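Local coordinates for protein malonate decarboxylase subunit alpha (Acinetobacter baumannii ATCC 17978, PDB 6MPR) that probably acts as the acyl-carrier-protein transferase subunit of malonate decarboxylase, exchanging acetyl for malonyl on the carrier protein during conversion of malonate to acetate and carbon dioxide, at residues Q169-G175 / P210-A216; A250-I254 / A276-L281; L281-E286 / E311-V315; H376-K382 / L449-V454; T444-R448 / A501-I506. All blocks are in the same frame, centred on the assembly; numbering follows the deposited sequence.

Contact 1: Q169-G175 / P210-A216; sequences QGNIYTG and PRVDIPA
The carboxylate oxygen OD2 of D213 accepts two backbone N-H groups of the other segment, T174 N at 2.9 Å and G175 N at 2.9 Å. Both donors come from the same face of the carboxylate: T174 N on the anti side, 22° out of plane, and G175 N from well above it in an almost straight bond. Y173, just before T174, turns one ring face to P210, whose CB stands 3.8 Å from the ring centroid and near its normal, a CH-pi contact. The ring is carried there by CG lying opposite the backbone N (chi1 172°). I172 pairs with I214 as a single antiparallel hydrogen-bonded bridge, and I172 O takes both I214 N at 3.2 Å and D213 N at 2.8 Å; D213 and I214 together face I172, a classic beta bulge in 210-216 laid against the edge strand 172-173. Further along, N171 OD1 receives A216 N at 2.8 Å from above its amide plane, while N171 ND2 is held by D167. In the second shell, R211 NE meets D213 OD1 at 2.9 Å within the guanidinium plane, a salt bridge that fixes the carboxylate's rotation. R347 adds a second charge to OD1, and R211 itself is paired with D343.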
# COMPACT_ATOMS: atom_id res chain seq x y z
N GLN A 169 -18.33 -25.07 -7.18
CA GLN A 169 -17.63 -25.03 -5.91
C GLN A 169 -17.48 -23.61 -5.37
O GLN A 169 -17.16 -23.44 -4.19
CB GLN A 169 -16.25 -25.67 -6.05
CG GLN A 169 -16.28 -27.19 -6.09
CD GLN A 169 -16.65 -27.77 -4.74
OE1 GLN A 169 -15.84 -27.77 -3.82
NE2 GLN A 169 -17.89 -28.25 -4.62
N GLY A 170 -17.68 -22.60 -6.21
CA GLY A 170 -17.46 -21.22 -5.82
C GLY A 170 -16.14 -20.62 -6.25
O GLY A 170 -15.82 -19.51 -5.83
N ASN A 171 -15.34 -21.33 -7.06
CA ASN A 171 -14.22 -20.68 -7.74
C ASN A 171 -14.74 -19.59 -8.67
O ASN A 171 -15.70 -19.81 -9.41
CB ASN A 171 -13.42 -21.71 -8.55
CG ASN A 171 -12.70 -22.72 -7.68
OD1 ASN A 171 -11.81 -22.36 -6.90
ND2 ASN A 171 -13.05 -23.99 -7.83
N ILE A 172 -14.10 -18.41 -8.66
CA ILE A 172 -14.58 -17.27 -9.42
C ILE A 172 -13.54 -16.87 -10.45
O ILE A 172 -12.35 -16.75 -10.14
CB ILE A 172 -14.91 -16.05 -8.53
CG1 ILE A 172 -15.69 -16.46 -7.27
CG2 ILE A 172 -15.73 -15.04 -9.33
CD1 ILE A 172 -17.11 -16.96 -7.55
N TYR A 173 -14.00 -16.61 -11.66
CA TYR A 173 -13.21 -15.91 -12.67
C TYR A 173 -13.68 -14.46 -12.72
O TYR A 173 -14.85 -14.20 -13.00
CB TYR A 173 -13.37 -16.58 -14.04
CG TYR A 173 -12.74 -15.80 -15.17
CD1 TYR A 173 -11.39 -15.55 -15.18
CD2 TYR A 173 -13.52 -15.31 -16.22
CE1 TYR A 173 -10.80 -14.82 -16.21
CE2 TYR A 173 -12.95 -14.59 -17.26
CZ TYR A 173 -11.59 -14.35 -17.24
OH TYR A 173 -11.01 -13.62 -18.26
N THR A 174 -12.77 -13.52 -12.39
CA THR A 174 -13.07 -12.10 -12.47
C THR A 174 -12.37 -11.38 -13.63
O THR A 174 -12.82 -10.30 -14.03
CB THR A 174 -12.70 -11.39 -11.15
OG1 THR A 174 -11.34 -11.69 -10.79
CG2 THR A 174 -13.59 -11.86 -10.02
N GLY A 175 -11.27 -11.94 -14.15
CA GLY A 175 -10.71 -11.53 -15.42
C GLY A 175 -10.24 -10.09 -15.47
O GLY A 175 -9.66 -9.56 -14.51
N PRO A 210 -11.74 -19.71 -17.36
CA PRO A 210 -10.48 -19.27 -17.96
C PRO A 210 -9.32 -19.32 -16.98
O PRO A 210 -8.23 -19.82 -17.32
CB PRO A 210 -10.82 -17.84 -18.42
CG PRO A 210 -12.32 -17.94 -18.74
CD PRO A 210 -12.85 -18.79 -17.61
N ARG A 211 -9.55 -18.87 -15.75
CA ARG A 211 -8.64 -19.08 -14.64
C ARG A 211 -9.44 -18.89 -13.36
O ARG A 211 -10.56 -18.38 -13.38
CB ARG A 211 -7.46 -18.12 -14.70
CG ARG A 211 -7.88 -16.66 -14.60
CD ARG A 211 -6.68 -15.71 -14.66
NE ARG A 211 -7.07 -14.33 -14.40
CZ ARG A 211 -7.06 -13.36 -15.30
NH1 ARG A 211 -6.65 -13.60 -16.55
NH2 ARG A 211 -7.45 -12.13 -14.94
N VAL A 212 -8.82 -19.25 -12.23
CA VAL A 212 -9.39 -18.99 -10.92
C VAL A 212 -8.75 -17.73 -10.37
O VAL A 212 -7.53 -17.70 -10.13
CB VAL A 212 -9.18 -20.17 -9.95
CG1 VAL A 212 -9.76 -19.83 -8.59
CG2 VAL A 212 -9.82 -21.46 -10.50
N ASP A 213 -9.55 -16.68 -10.19
CA ASP A 213 -9.09 -15.45 -9.56
C ASP A 213 -9.40 -15.39 -8.08
O ASP A 213 -8.64 -14.78 -7.32
CB ASP A 213 -9.73 -14.25 -10.25
CG ASP A 213 -9.18 -14.01 -11.64
OD1 ASP A 213 -7.97 -13.77 -11.75
OD2 ASP A 213 -9.95 -14.07 -12.62
N ILE A 214 -10.52 -15.99 -7.66
CA ILE A 214 -10.90 -16.08 -6.26
C ILE A 214 -11.13 -17.56 -5.99
O ILE A 214 -12.04 -18.16 -6.57
CB ILE A 214 -12.18 -15.29 -5.94
CG1 ILE A 214 -12.07 -13.82 -6.36
CG2 ILE A 214 -12.52 -15.43 -4.45
CD1 ILE A 214 -11.06 -13.03 -5.57
N PRO A 215 -10.35 -18.20 -5.11
CA PRO A 215 -10.55 -19.63 -4.83
C PRO A 215 -11.87 -19.92 -4.13
O PRO A 215 -12.39 -19.11 -3.35
CB PRO A 215 -9.37 -20.00 -3.91
CG PRO A 215 -8.44 -18.82 -3.93
CD PRO A 215 -9.26 -17.62 -4.31
N ALA A 216 -12.38 -21.12 -4.41
CA ALA A 216 -13.64 -21.59 -3.83
C ALA A 216 -13.66 -21.47 -2.30
O ALA A 216 -14.71 -21.19 -1.71
CB ALA A 216 -13.87 -23.04 -4.25

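Contact 2: A250-I254 / A276-L281; sequences AMMAI and AIELIL
Two helices of the second alpha/beta half of the chain, 244-261 and 272-287, cross here; the axes of the two short segments approach to 9.1 Å with a crossing angle of -70°. The small residue A250 allows the approach: its CB lies 3.4 Å from I277 CG1, closer than two such carbons normally pack, and also faces A276 CB at 3.7 Å. One turn on, A253 CB takes the end of the same isoleucine, touching I277 CD1 at 3.6 Å, so that I277 lies along the two alanines. I280 supplies the opposing branch. Its CG1 sits between the backbone N and the carbonyl carbon (chi1 71°), which sends CD1 across to A250 CB and to M251 CG, the latter 3.7 Å away and approached at about a right angle. I254 reaches back with CD1, which meets I280 CG1 at 3.5 Å and L281 CD2 at 4.0 Å. M252 and A253 also pack on L476 of strand 474-477, which places helix 244-261 against the mixed sheet. Every touching residue is buried and the side chains meet one another only through carbon atoms, which implies that the crossing is held by shape complementarity and exclusion of water, without any polar bond between the two segments.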
# COMPACT_ATOMS: atom_id res chain seq x y z
N ALA A 250 -0.50 20.06 -22.33
CA ALA A 250 0.20 18.79 -22.51
C ALA A 250 1.63 19.00 -23.01
O ALA A 250 2.55 18.30 -22.57
CB ALA A 250 -0.59 17.91 -23.48
N MET A 251 1.84 19.96 -23.92
CA MET A 251 3.19 20.27 -24.36
C MET A 251 4.06 20.73 -23.20
O MET A 251 5.22 20.31 -23.07
CB MET A 251 3.17 21.34 -25.45
CG MET A 251 2.68 20.86 -26.81
SD MET A 251 2.25 22.25 -27.88
CE MET A 251 3.78 22.52 -28.78
N MET A 252 3.53 21.62 -22.35
CA MET A 252 4.30 22.10 -21.20
C MET A 252 4.57 20.98 -20.19
O MET A 252 5.65 20.95 -19.59
CB MET A 252 3.56 23.27 -20.56
CG MET A 252 3.52 24.50 -21.47
SD MET A 252 3.03 25.99 -20.58
CE MET A 252 1.27 25.72 -20.38
N ALA A 253 3.61 20.08 -19.98
CA ALA A 253 3.87 18.92 -19.12
C ALA A 253 5.03 18.09 -19.64
O ALA A 253 5.89 17.65 -18.86
CB ALA A 253 2.61 18.06 -18.99
N ILE A 254 5.08 17.85 -20.95
CA ILE A 254 6.10 16.96 -21.50
C ILE A 254 7.47 17.61 -21.44
O ILE A 254 8.46 17.00 -21.02
CB ILE A 254 5.74 16.55 -22.93
CG1 ILE A 254 4.52 15.65 -22.91
CG2 ILE A 254 6.95 15.89 -23.61
CD1 ILE A 254 3.89 15.37 -24.27
N ALA A 276 -4.55 14.44 -23.91
CA ALA A 276 -3.71 15.18 -24.85
C ALA A 276 -2.24 14.81 -24.69
O ALA A 276 -1.51 14.68 -25.68
CB ALA A 276 -3.92 16.69 -24.69
N ILE A 277 -1.77 14.65 -23.44
CA ILE A 277 -0.38 14.22 -23.22
C ILE A 277 -0.13 12.88 -23.91
O ILE A 277 0.82 12.72 -24.69
CB ILE A 277 -0.07 14.13 -21.71
CG1 ILE A 277 0.01 15.52 -21.08
CG2 ILE A 277 1.23 13.37 -21.48
CD1 ILE A 277 0.20 15.46 -19.58
N GLU A 278 -0.98 11.89 -23.60
CA GLU A 278 -0.85 10.56 -24.19
C GLU A 278 -0.83 10.62 -25.71
O GLU A 278 -0.04 9.93 -26.36
CB GLU A 278 -1.98 9.67 -23.68
CG GLU A 278 -2.01 9.52 -22.15
CD GLU A 278 -3.30 8.95 -21.58
OE1 GLU A 278 -4.08 8.34 -22.33
OE2 GLU A 278 -3.53 9.15 -20.37
N LEU A 279 -1.68 11.47 -26.30
CA LEU A 279 -1.83 11.53 -27.75
C LEU A 279 -0.77 12.39 -28.45
O LEU A 279 -0.65 12.29 -29.68
CB LEU A 279 -3.22 12.03 -28.13
CG LEU A 279 -4.31 10.99 -27.88
CD1 LEU A 279 -5.71 11.58 -28.06
CD2 LEU A 279 -4.11 9.79 -28.79
N ILE A 280 -0.00 13.20 -27.74
CA ILE A 280 1.06 13.95 -28.39
C ILE A 280 2.45 13.43 -28.04
O ILE A 280 3.43 13.93 -28.59
CB ILE A 280 0.99 15.47 -28.14
CG1 ILE A 280 1.35 15.83 -26.70
CG2 ILE A 280 -0.36 16.05 -28.55
CD1 ILE A 280 1.52 17.32 -26.48
N LEU A 281 2.56 12.42 -27.18
CA LEU A 281 3.86 11.75 -27.06
C LEU A 281 4.40 11.29 -28.40
O LEU A 281 5.56 11.60 -28.70
CB LEU A 281 3.76 10.58 -26.07
CG LEU A 281 3.77 10.97 -24.60
CD1 LEU A 281 3.49 9.72 -23.79
CD2 LEU A 281 5.12 11.58 -24.22

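Contact 3: L281-E286 / E311-V315; sequences LPTYGE and ETGWV
The W314 indole lies with one face against the backbone of L281 and P282: L281 C stands 3.7 Å above the ring plane and P282 N slightly higher, both offset toward the rim. At the edge, near the plane, come G285 O, E286 CA and a water. The six-membered ring reaches deepest, with CH2 3.5 Å from G285 C; G285, having no side chain, lets the ring edge come up to its backbone. W314 CZ2 comes within 3.1 Å of L281 O, the carbonyl at a wider pi-type turn where helix 272-287 is kinked at P282 and T283. The L281 side chain adds CD2, 3.9 Å from W314 CZ3. P282 crosses T312 at about a right angle, its CB 3.6 Å from T312 OG1, a hydroxyl engaged with P308 O. T312 precedes G313, whose positive phi closes helix 307-311 in a Schellman motif and turns the chain toward W314. The indole N-H is satisfied by the water, 2.9 Å from NE1, which donates in turn to E286 OE2 at 3.1 Å. The indole thus packs on the peptide backbone at the helix kink, and no direct polar bond joins the segments; the water links them, and K291 bonds T312 O and makes a weak, long ion pair with E286.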
# COMPACT_ATOMS: atom_id res chain seq x y z
N LEU A 281 2.56 12.42 -27.18
CA LEU A 281 3.86 11.75 -27.06
C LEU A 281 4.40 11.29 -28.40
O LEU A 281 5.56 11.60 -28.70
CB LEU A 281 3.76 10.58 -26.07
CG LEU A 281 3.77 10.97 -24.60
CD1 LEU A 281 3.49 9.72 -23.79
CD2 LEU A 281 5.12 11.58 -24.22
N PRO A 282 3.63 10.61 -29.27
CA PRO A 282 4.23 10.11 -30.52
C PRO A 282 4.45 11.18 -31.57
O PRO A 282 5.01 10.87 -32.63
CB PRO A 282 3.20 9.07 -31.01
CG PRO A 282 2.32 8.79 -29.81
CD PRO A 282 2.27 10.08 -29.07
N THR A 283 4.01 12.42 -31.34
CA THR A 283 4.21 13.51 -32.29
C THR A 283 5.13 14.56 -31.68
O THR A 283 6.29 14.66 -32.06
CB THR A 283 2.87 14.13 -32.69
OG1 THR A 283 2.15 14.50 -31.52
CG2 THR A 283 2.03 13.14 -33.50
N TYR A 284 4.64 15.34 -30.72
CA TYR A 284 5.49 16.33 -30.07
C TYR A 284 6.63 15.67 -29.30
O TYR A 284 7.78 16.11 -29.37
CB TYR A 284 4.64 17.19 -29.14
CG TYR A 284 5.41 18.26 -28.41
CD1 TYR A 284 6.01 19.30 -29.10
CD2 TYR A 284 5.49 18.25 -27.02
CE1 TYR A 284 6.70 20.30 -28.42
CE2 TYR A 284 6.18 19.24 -26.33
CZ TYR A 284 6.79 20.26 -27.04
OH TYR A 284 7.47 21.24 -26.35
N GLY A 285 6.33 14.58 -28.58
CA GLY A 285 7.39 13.88 -27.88
C GLY A 285 8.44 13.34 -28.82
O GLY A 285 9.64 13.42 -28.54
N GLU A 286 8.01 12.80 -29.96
CA GLU A 286 8.95 12.30 -30.97
C GLU A 286 9.81 13.42 -31.53
O GLU A 286 11.01 13.24 -31.76
CB GLU A 286 8.17 11.60 -32.09
CG GLU A 286 9.01 11.19 -33.29
CD GLU A 286 10.05 10.16 -32.96
OE1 GLU A 286 11.06 10.10 -33.70
OE2 GLU A 286 9.88 9.41 -31.97
N GLU A 311 1.54 1.74 -29.71
CA GLU A 311 1.88 1.23 -31.04
C GLU A 311 3.21 1.76 -31.54
O GLU A 311 3.89 1.07 -32.32
CB GLU A 311 0.77 1.58 -32.04
CG GLU A 311 -0.56 0.89 -31.75
CD GLU A 311 -0.43 -0.62 -31.71
OE1 GLU A 311 -0.09 -1.22 -32.75
OE2 GLU A 311 -0.65 -1.21 -30.63
N THR A 312 3.59 2.98 -31.14
CA THR A 312 4.86 3.54 -31.60
C THR A 312 6.03 3.21 -30.69
O THR A 312 7.14 3.70 -30.93
CB THR A 312 4.76 5.06 -31.76
OG1 THR A 312 4.24 5.64 -30.56
CG2 THR A 312 3.87 5.43 -32.94
N GLY A 313 5.82 2.41 -29.65
CA GLY A 313 6.92 1.91 -28.84
C GLY A 313 7.31 2.75 -27.64
O GLY A 313 8.37 2.49 -27.06
N TRP A 314 6.49 3.73 -27.24
CA TRP A 314 6.81 4.51 -26.05
C TRP A 314 6.54 3.74 -24.78
O TRP A 314 7.29 3.84 -23.80
CB TRP A 314 6.00 5.80 -26.00
CG TRP A 314 6.42 6.81 -26.99
CD1 TRP A 314 6.19 6.79 -28.33
CD2 TRP A 314 7.14 8.02 -26.72
NE1 TRP A 314 6.73 7.91 -28.92
CE2 TRP A 314 7.32 8.68 -27.95
CE3 TRP A 314 7.66 8.61 -25.56
CZ2 TRP A 314 8.01 9.89 -28.06
CZ3 TRP A 314 8.33 9.80 -25.66
CH2 TRP A 314 8.51 10.43 -26.91
N VAL A 315 5.45 2.97 -24.77
CA VAL A 315 4.90 2.39 -23.55
C VAL A 315 5.44 0.98 -23.41
O VAL A 315 5.07 0.08 -24.19
CB VAL A 315 3.37 2.39 -23.58
CG1 VAL A 315 2.84 1.71 -22.32
CG2 VAL A 315 2.82 3.81 -23.70
O HOH W 1 7.02 8.30 -31.75

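Contact 4: H376-K382 / L449-V454; sequences HSSTVTK and LDAIDV
D450 OD2 accepts K382 N at 2.9 Å, the one direct hydrogen bond between the segments. The donor meets the oxygen on its anti side, 20° out of the carboxylate plane, with an N-H...O angle of 152°. The same oxygen lies 3.4 Å from T381 CB, as the carboxylate passes T381 at a slant on its way to the next peptide. One residue back, a water bridges the backbones: it donates to V380 O at 2.7 Å and accepts from A451 N at 3.0 Å, an N-H in the first turn of helix 450-458. V380 turns CG1 opposite its backbone N (chi1 168°), which carries that methyl to V454 CG1 at 3.8 Å; the two valines approach obliquely. V454 CG2 also packs on T381 O, 3.5 Å away. S378 belongs to an ST turn, its OG accepting V380 N, and it sits near A451 CB while its hydroxyl also bonds P464 O. At the far end, L449 places CD1 3.9 Å from H376 CB, next to strand 377-378, and H376 ND1 is bonded to G469 N. H376 also packs on L423 of the second subunit. The start of the helix is thus fastened to the extended chain by a carboxylate and a water, both acting on backbone groups, with valine and leucine contacts beside them; the carboxylate's place at the helix N-terminus would probably stabilise its negative charge.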
# COMPACT_ATOMS: atom_id res chain seq x y z
N HIS A 376 -3.83 23.89 -1.59
CA HIS A 376 -4.76 22.84 -1.17
C HIS A 376 -5.81 22.64 -2.24
O HIS A 376 -6.36 23.61 -2.77
CB HIS A 376 -5.43 23.19 0.16
CG HIS A 376 -4.47 23.37 1.30
ND1 HIS A 376 -3.40 22.54 1.52
CD2 HIS A 376 -4.44 24.29 2.30
CE1 HIS A 376 -2.74 22.94 2.60
NE2 HIS A 376 -3.36 24.00 3.09
N SER A 377 -6.11 21.39 -2.56
CA SER A 377 -6.90 21.05 -3.73
C SER A 377 -8.06 20.14 -3.33
O SER A 377 -7.89 19.21 -2.54
CB SER A 377 -6.04 20.37 -4.80
OG SER A 377 -5.00 21.22 -5.26
N SER A 378 -9.25 20.43 -3.86
CA SER A 378 -10.39 19.57 -3.58
C SER A 378 -11.39 19.66 -4.72
O SER A 378 -11.44 20.66 -5.46
CB SER A 378 -11.06 19.94 -2.25
OG SER A 378 -12.20 19.14 -2.03
N THR A 379 -12.18 18.60 -4.88
CA THR A 379 -13.32 18.63 -5.79
C THR A 379 -14.65 18.70 -5.05
O THR A 379 -15.70 18.76 -5.69
CB THR A 379 -13.31 17.40 -6.72
OG1 THR A 379 -13.33 16.21 -5.93
CG2 THR A 379 -12.08 17.42 -7.63
N VAL A 380 -14.63 18.71 -3.71
CA VAL A 380 -15.87 18.91 -2.95
C VAL A 380 -16.32 20.36 -3.12
O VAL A 380 -15.52 21.30 -3.00
CB VAL A 380 -15.65 18.54 -1.47
CG1 VAL A 380 -16.82 19.03 -0.61
CG2 VAL A 380 -15.45 17.04 -1.32
N THR A 381 -17.59 20.55 -3.45
CA THR A 381 -18.18 21.88 -3.49
C THR A 381 -19.44 21.90 -2.63
O THR A 381 -19.92 20.86 -2.17
CB THR A 381 -18.51 22.34 -4.93
OG1 THR A 381 -19.36 21.38 -5.57
CG2 THR A 381 -17.24 22.53 -5.75
N LYS A 382 -19.98 23.10 -2.44
CA LYS A 382 -21.10 23.29 -1.53
C LYS A 382 -22.26 22.36 -1.87
O LYS A 382 -22.69 22.28 -3.02
CB LYS A 382 -21.55 24.76 -1.58
CG LYS A 382 -22.58 25.13 -0.51
CD LYS A 382 -23.01 26.60 -0.65
CE LYS A 382 -23.71 27.10 0.60
NZ LYS A 382 -24.85 26.23 1.00
N LEU A 449 -11.49 27.28 -0.03
CA LEU A 449 -12.10 26.07 -0.56
C LEU A 449 -13.52 25.90 -0.03
O LEU A 449 -13.78 26.07 1.17
CB LEU A 449 -11.27 24.85 -0.19
CG LEU A 449 -9.88 24.67 -0.79
CD1 LEU A 449 -9.27 23.37 -0.29
CD2 LEU A 449 -9.91 24.68 -2.32
N ASP A 450 -14.45 25.54 -0.93
CA ASP A 450 -15.80 25.14 -0.50
C ASP A 450 -15.74 24.05 0.56
O ASP A 450 -16.65 23.93 1.38
CB ASP A 450 -16.62 24.58 -1.67
CG ASP A 450 -17.19 25.63 -2.59
OD1 ASP A 450 -16.68 26.77 -2.66
OD2 ASP A 450 -18.19 25.29 -3.27
N ALA A 451 -14.69 23.21 0.50
CA ALA A 451 -14.61 22.03 1.35
C ALA A 451 -14.68 22.37 2.82
O ALA A 451 -15.20 21.58 3.61
CB ALA A 451 -13.31 21.28 1.05
N ILE A 452 -14.17 23.55 3.22
CA ILE A 452 -14.18 23.91 4.63
C ILE A 452 -15.60 24.02 5.15
O ILE A 452 -15.94 23.45 6.19
CB ILE A 452 -13.41 25.22 4.86
CG1 ILE A 452 -11.96 25.10 4.38
CG2 ILE A 452 -13.49 25.58 6.33
CD1 ILE A 452 -11.29 26.44 4.23
N ASP A 453 -16.46 24.76 4.44
CA ASP A 453 -17.84 24.88 4.91
C ASP A 453 -18.61 23.57 4.75
O ASP A 453 -19.52 23.29 5.54
CB ASP A 453 -18.56 26.02 4.19
CG ASP A 453 -18.20 27.38 4.75
OD1 ASP A 453 -17.36 27.45 5.67
OD2 ASP A 453 -18.75 28.39 4.26
N VAL A 454 -18.28 22.74 3.74
CA VAL A 454 -18.93 21.44 3.65
C VAL A 454 -18.60 20.59 4.88
O VAL A 454 -19.47 19.91 5.43
CB VAL A 454 -18.54 20.71 2.35
CG1 VAL A 454 -19.05 19.28 2.40
CG2 VAL A 454 -19.13 21.43 1.14
O HOH W 2 -13.39 22.65 -2.12

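Contact 5: T444-R448 / A501-I506; sequences TFVDR and AGVTSI
The chain at 444-448 runs past a type II' turn, A501 to T504, with F445 and T504 6.2 Å apart between their CA atoms, and T504 stands at the N-cap of the short, weakly bonded helix 505-508. F445 offers one ring face to A501: CB of the alanine is 4.2 Å from the ring centroid and 24° off its normal, a CH-pi contact set toward the rim. Across the turn T504 OG1 lies 3.6 Å from F445 CB. That hydroxyl donates to A501 O at 2.8 Å and caps G507 N, which its first torsion permits by setting OG1 between the backbone N and the carbonyl carbon (chi1 65°). I506 directs CD1 to the backbone, 3.5 Å from V446 O, and also touches F445 CB. The D447 and I506 side chains run antiparallel past one another, with D447 OD1 3.9 Å from I506 CG1. A water joins the segments on the polar side, donating to F445 O at 2.6 Å and hydrogen-bonded to S505 OG. Around this, F445 packs on I497 of helix 490-499 and on L475 and T477 of strand 474-477, I506 meets A498 of that same helix, and V446 bonds through its backbone to V371 of strand 370-371.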
# COMPACT_ATOMS: atom_id res chain seq x y z
N THR A 444 -11.02 28.11 -10.86
CA THR A 444 -10.35 27.02 -10.17
C THR A 444 -9.66 27.52 -8.91
O THR A 444 -9.73 26.89 -7.85
CB THR A 444 -9.34 26.36 -11.08
OG1 THR A 444 -10.01 25.88 -12.25
CG2 THR A 444 -8.66 25.22 -10.36
N PHE A 445 -9.01 28.67 -9.02
CA PHE A 445 -8.25 29.22 -7.92
C PHE A 445 -9.16 30.12 -7.10
O PHE A 445 -9.76 31.07 -7.63
CB PHE A 445 -7.02 29.95 -8.46
CG PHE A 445 -6.05 29.02 -9.12
CD1 PHE A 445 -5.17 28.27 -8.35
CD2 PHE A 445 -6.07 28.83 -10.50
CE1 PHE A 445 -4.29 27.38 -8.94
CE2 PHE A 445 -5.20 27.93 -11.09
CZ PHE A 445 -4.31 27.21 -10.32
N VAL A 446 -9.29 29.80 -5.81
CA VAL A 446 -10.21 30.46 -4.89
C VAL A 446 -9.48 30.82 -3.61
O VAL A 446 -8.55 30.12 -3.19
CB VAL A 446 -11.43 29.59 -4.55
CG1 VAL A 446 -12.28 29.33 -5.79
CG2 VAL A 446 -10.97 28.28 -3.91
N ASP A 447 -9.92 31.91 -2.97
CA ASP A 447 -9.36 32.27 -1.67
C ASP A 447 -9.70 31.24 -0.60
O ASP A 447 -8.89 31.01 0.31
CB ASP A 447 -9.87 33.65 -1.24
CG ASP A 447 -9.32 34.78 -2.10
OD1 ASP A 447 -8.18 34.65 -2.59
OD2 ASP A 447 -10.03 35.79 -2.26
N ARG A 448 -10.87 30.61 -0.68
CA ARG A 448 -11.32 29.68 0.34
C ARG A 448 -11.98 28.48 -0.34
O ARG A 448 -12.92 28.65 -1.12
CB ARG A 448 -12.31 30.36 1.29
CG ARG A 448 -12.96 29.47 2.34
CD ARG A 448 -14.11 30.20 3.01
NE ARG A 448 -14.76 29.40 4.06
CZ ARG A 448 -14.34 29.37 5.32
NH1 ARG A 448 -13.28 30.08 5.68
NH2 ARG A 448 -14.98 28.62 6.21
N ALA A 501 -2.12 31.80 -12.33
CA ALA A 501 -3.54 31.67 -12.02
C ALA A 501 -4.44 32.54 -12.89
O ALA A 501 -5.64 32.63 -12.62
CB ALA A 501 -3.78 31.96 -10.54
N GLY A 502 -3.91 33.17 -13.94
CA GLY A 502 -4.77 33.88 -14.88
C GLY A 502 -5.50 35.05 -14.24
O GLY A 502 -4.93 35.80 -13.44
N VAL A 503 -6.77 35.23 -14.60
CA VAL A 503 -7.55 36.35 -14.08
C VAL A 503 -8.55 35.90 -13.00
O VAL A 503 -9.52 36.60 -12.74
CB VAL A 503 -8.26 37.13 -15.20
CG1 VAL A 503 -7.24 37.73 -16.16
CG2 VAL A 503 -9.25 36.25 -15.96
N THR A 504 -8.31 34.75 -12.37
CA THR A 504 -8.97 34.45 -11.10
C THR A 504 -8.58 35.50 -10.06
O THR A 504 -7.72 36.35 -10.30
CB THR A 504 -8.57 33.07 -10.58
OG1 THR A 504 -7.17 33.07 -10.28
CG2 THR A 504 -8.86 31.99 -11.61
N SER A 505 -9.23 35.45 -8.89
CA SER A 505 -8.92 36.44 -7.86
C SER A 505 -7.45 36.36 -7.45
O SER A 505 -6.79 37.39 -7.30
CB SER A 505 -9.85 36.27 -6.65
OG SER A 505 -9.63 35.02 -6.01
N ILE A 506 -6.93 35.15 -7.32
CA ILE A 506 -5.51 34.97 -7.01
C ILE A 506 -4.63 35.47 -8.15
O ILE A 506 -3.64 36.18 -7.93
CB ILE A 506 -5.25 33.49 -6.67
CG1 ILE A 506 -6.04 33.11 -5.41
CG2 ILE A 506 -3.76 33.23 -6.47
CD1 ILE A 506 -5.97 31.64 -5.02
O HOH W 3 -11.33 33.13 -7.65

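Contacts 1, 2 and 4 are buried, while contacts 3 and 5 are partly exposed. Contact 1 stands apart in the first half of the chain, about 39 Å from contact 2 between centres. Contacts 2 and 3 share L281 and helix 272-287, with centres about 10 Å apart; the former is wholly apolar, whereas the latter adds a water-linked indole nearer the surface. Contacts 4 and 5 alternate along the chain and are joined by the salt bridge of R448 NH2 with D453 OD1, 2.7 Å long. Carboxylates gripping backbone N-H groups mark contacts 1 and 4, while water bridges between segments appear in contacts 3, 4 and 5.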